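Local coordinates for 2-oxoglutarate-dependent dioxygenase DAO (Oryza sativa subsp. indica, PDB 6KUN), which probably catalyses the iron- and 2-oxoglutarate-dependent, irreversible oxidation of the auxin indole-3-acetic acid to inactive 2-oxoindole-3-acetic acid, at residues Leu31-Val36 with Val212-Asp217. Numbering follows the deposited sequence.
Sequences LGCFRV and VVNVGD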
ATOM      1  N   LEU B  31     -15.444 -15.553  17.547  1.00 26.65           N
ATOM      2  CA  LEU B  31     -14.393 -14.539  17.635  1.00 23.67           C
ATOM      3  C   LEU B  31     -14.906 -13.106  17.689  1.00 17.38           C
ATOM      4  O   LEU B  31     -14.263 -12.249  18.308  1.00 19.53           O
ATOM      5  CB  LEU B  31     -13.466 -14.636  16.418  1.00 29.95           C
ATOM      6  CG  LEU B  31     -11.963 -14.405  16.588  1.00 37.46           C
ATOM      7  CD1 LEU B  31     -11.316 -14.096  15.242  1.00 32.57           C
ATOM      8  CD2 LEU B  31     -11.578 -13.351  17.548  1.00 29.20           C
ATOM      9  N   GLY B  32     -16.012 -12.801  17.012  1.00 24.42           N
ATOM     10  CA  GLY B  32     -16.439 -11.411  16.905  1.00 24.07           C
ATOM     11  C   GLY B  32     -15.643 -10.561  15.955  1.00 20.71           C
ATOM     12  O   GLY B  32     -15.800  -9.334  15.987  1.00 21.26           O
ATOM     13  N   CYS B  33     -14.823 -11.170  15.095  1.00 16.33           N
ATOM     14  CA  CYS B  33     -13.862 -10.463  14.268  1.00 18.31           C
ATOM     15  C   CYS B  33     -13.595 -11.299  13.028  1.00 25.57           C
ATOM     16  O   CYS B  33     -13.501 -12.524  13.114  1.00 22.28           O
ATOM     17  CB  CYS B  33     -12.516 -10.224  14.973  1.00 18.76           C
ATOM     18  SG  CYS B  33     -11.248  -9.242  14.015  1.00 31.51           S
ATOM     19  N   PHE B  34     -13.528 -10.652  11.879  1.00 19.84           N
ATOM     20  CA  PHE B  34     -13.218 -11.325  10.632  1.00 19.29           C
ATOM     21  C   PHE B  34     -12.737 -10.306   9.612  1.00 26.34           C
ATOM     22  O   PHE B  34     -12.992  -9.100   9.739  1.00 20.56           O
ATOM     23  CB  PHE B  34     -14.418 -12.119  10.098  1.00 20.93           C
ATOM     24  CG  PHE B  34     -15.665 -11.306   9.819  1.00 19.91           C
ATOM     25  CD1 PHE B  34     -16.556 -10.992  10.831  1.00 23.23           C
ATOM     26  CD2 PHE B  34     -15.992 -10.920   8.521  1.00 23.08           C
ATOM     27  CE1 PHE B  34     -17.714 -10.284  10.589  1.00 25.43           C
ATOM     28  CE2 PHE B  34     -17.191 -10.180   8.281  1.00 16.97           C
ATOM     29  CZ  PHE B  34     -18.028  -9.878   9.315  1.00 26.47           C
ATOM     30  N   ARG B  35     -12.034 -10.811   8.601  1.00 21.14           N
ATOM     31  CA  ARG B  35     -11.627  -9.997   7.452  1.00 20.52           C
ATOM     32  C   ARG B  35     -12.657 -10.121   6.333  1.00 24.27           C
ATOM     33  O   ARG B  35     -13.285 -11.166   6.177  1.00 26.98           O
ATOM     34  CB  ARG B  35     -10.264 -10.426   6.924  1.00 30.59           C
ATOM     35  CG  ARG B  35      -9.156 -10.474   7.940  1.00 37.54           C
ATOM     36  CD  ARG B  35      -7.777 -10.449   7.259  1.00 45.25           C
ATOM     37  NE  ARG B  35      -7.090  -9.170   7.481  1.00 65.07           N
ATOM     38  CZ  ARG B  35      -6.079  -8.987   8.332  1.00 58.14           C
ATOM     39  NH1 ARG B  35      -5.593  -9.998   9.053  1.00 44.58           N
ATOM     40  NH2 ARG B  35      -5.535  -7.784   8.457  1.00 51.82           N
ATOM     41  N   VAL B  36     -12.832  -9.044   5.542  1.00 21.23           N
ATOM     42  CA  VAL B  36     -13.693  -9.116   4.353  1.00 23.84           C
ATOM     43  C   VAL B  36     -12.884  -8.812   3.104  1.00 32.78           C
ATOM     44  O   VAL B  36     -12.199  -7.777   3.029  1.00 22.90           O
ATOM     45  CB  VAL B  36     -14.924  -8.192   4.393  1.00 23.22           C
ATOM     46  CG1 VAL B  36     -15.955  -8.713   5.363  1.00 32.38           C
ATOM     47  CG2 VAL B  36     -14.550  -6.775   4.704  1.00 30.76           C
ATOM     48  N   VAL B 212     -11.168  -5.219   8.099  1.00 16.24           N
ATOM     49  CA  VAL B 212     -11.490  -5.988   9.302  1.00 18.02           C
ATOM     50  C   VAL B 212     -12.853  -5.556   9.797  1.00 23.69           C
ATOM     51  O   VAL B 212     -13.136  -4.352   9.862  1.00 19.27           O
ATOM     52  CB  VAL B 212     -10.411  -5.763  10.378  1.00 22.23           C
ATOM     53  CG1 VAL B 212     -10.730  -6.523  11.645  1.00 38.66           C
ATOM     54  CG2 VAL B 212      -9.050  -6.135   9.827  1.00 29.50           C
ATOM     55  N   VAL B 213     -13.689  -6.521  10.178  1.00 16.37           N
ATOM     56  CA  VAL B 213     -14.983  -6.267  10.779  1.00 13.88           C
ATOM     57  C   VAL B 213     -14.963  -6.742  12.227  1.00 25.66           C
ATOM     58  O   VAL B 213     -14.525  -7.862  12.517  1.00 19.17           O
ATOM     59  CB  VAL B 213     -16.117  -6.942   9.987  1.00 26.39           C
ATOM     60  CG1 VAL B 213     -17.475  -6.601  10.651  1.00 21.24           C
ATOM     61  CG2 VAL B 213     -16.060  -6.512   8.515  1.00 22.40           C
ATOM     62  N   ASN B 214     -15.399  -5.880  13.143  1.00 19.49           N
ATOM     63  CA  ASN B 214     -15.530  -6.248  14.557  1.00 15.12           C
ATOM     64  C   ASN B 214     -16.969  -6.091  15.012  1.00 19.95           C
ATOM     65  O   ASN B 214     -17.632  -5.078  14.712  1.00 17.78           O
ATOM     66  CB  ASN B 214     -14.631  -5.323  15.461  1.00 23.46           C
ATOM     67  CG  ASN B 214     -13.147  -5.636  15.306  1.00 35.15           C
ATOM     68  OD1 ASN B 214     -12.768  -6.692  14.822  1.00 35.01           O
ATOM     69  ND2 ASN B 214     -12.310  -4.689  15.719  1.00 37.01           N
ATOM     70  N   VAL B 215     -17.435  -7.056  15.800  1.00 18.35           N
ATOM     71  CA  VAL B 215     -18.756  -6.990  16.429  1.00 14.65           C
ATOM     72  C   VAL B 215     -18.637  -6.242  17.735  1.00 14.12           C
ATOM     73  O   VAL B 215     -17.730  -6.506  18.524  1.00 19.99           O
ATOM     74  CB  VAL B 215     -19.319  -8.416  16.683  1.00 14.44           C
ATOM     75  CG1 VAL B 215     -20.682  -8.331  17.374  1.00 21.55           C
ATOM     76  CG2 VAL B 215     -19.377  -9.196  15.374  1.00 21.13           C
ATOM     77  N   GLY B 216     -19.588  -5.352  17.999  1.00 15.26           N
ATOM     78  CA  GLY B 216     -19.611  -4.568  19.209  1.00 13.97           C
ATOM     79  C   GLY B 216     -20.737  -4.977  20.154  1.00 18.46           C
ATOM     80  O   GLY B 216     -21.439  -5.966  19.961  1.00 16.50           O
ATOM     81  N   ASP B 217     -20.888  -4.185  21.211  1.00 16.56           N
ATOM     82  CA  ASP B 217     -21.777  -4.569  22.318  1.00 15.20           C
ATOM     83  C   ASP B 217     -23.211  -4.661  21.846  1.00 14.79           C
ATOM     84  O   ASP B 217     -23.916  -5.605  22.182  1.00 17.66           O
ATOM     85  CB  ASP B 217     -21.690  -3.587  23.474  1.00 14.04           C
ATOM     86  CG  ASP B 217     -20.352  -3.612  24.195  1.00 22.28           C
ATOM     87  OD1 ASP B 217     -19.515  -4.502  23.970  1.00 13.75           O
ATOM     88  OD2 ASP B 217     -20.151  -2.655  25.019  1.00 20.31           O
TER
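Val213 O takes the amide of Phe34 at 3.0 Å from N to O and is also approached by Cys33 CA, 3.2 Å away, in a CA-H...O contact. Phe34 and Val213 form an antiparallel hydrogen-bonded pair, with Val213 N reaching Phe34 O at 2.7 Å and an almost linear N-H...O angle of 177°. Beyond it, Val215 N donates to Gly32 O at 2.8 Å; Gly32, the first residue to leave helical geometry after helix 18-30, has a positive phi. On one face of the sheet the Phe34 ring is placed beside Val213 across the strand pair by CG lying between the backbone N and the carbonyl carbon (chi1 59°). Val213 CB then lies over the ring face, 3.8 Å from the centroid and 18° off the normal, a CH-pi contact, while Leu24, Ala27 and Cys28 of helix 18-30 also touch Phe34. Val36 CG1 meets Val213 CG2 on this side. The other face carries Cys33, whose SG packs 3.6 Å from Val212 CG1, and Asn214, whose side chain comes close to the predicted iron ligands Asp175 and His232. Arg35 reaches past Val212 to bond Asp205 O through NH2. Antiparallel strands 33-37 and 211-215 thus join the N-terminal region to the major sheet of the jelly-roll (double-stranded beta-helix) core of 2-oxoglutarate dioxygenases.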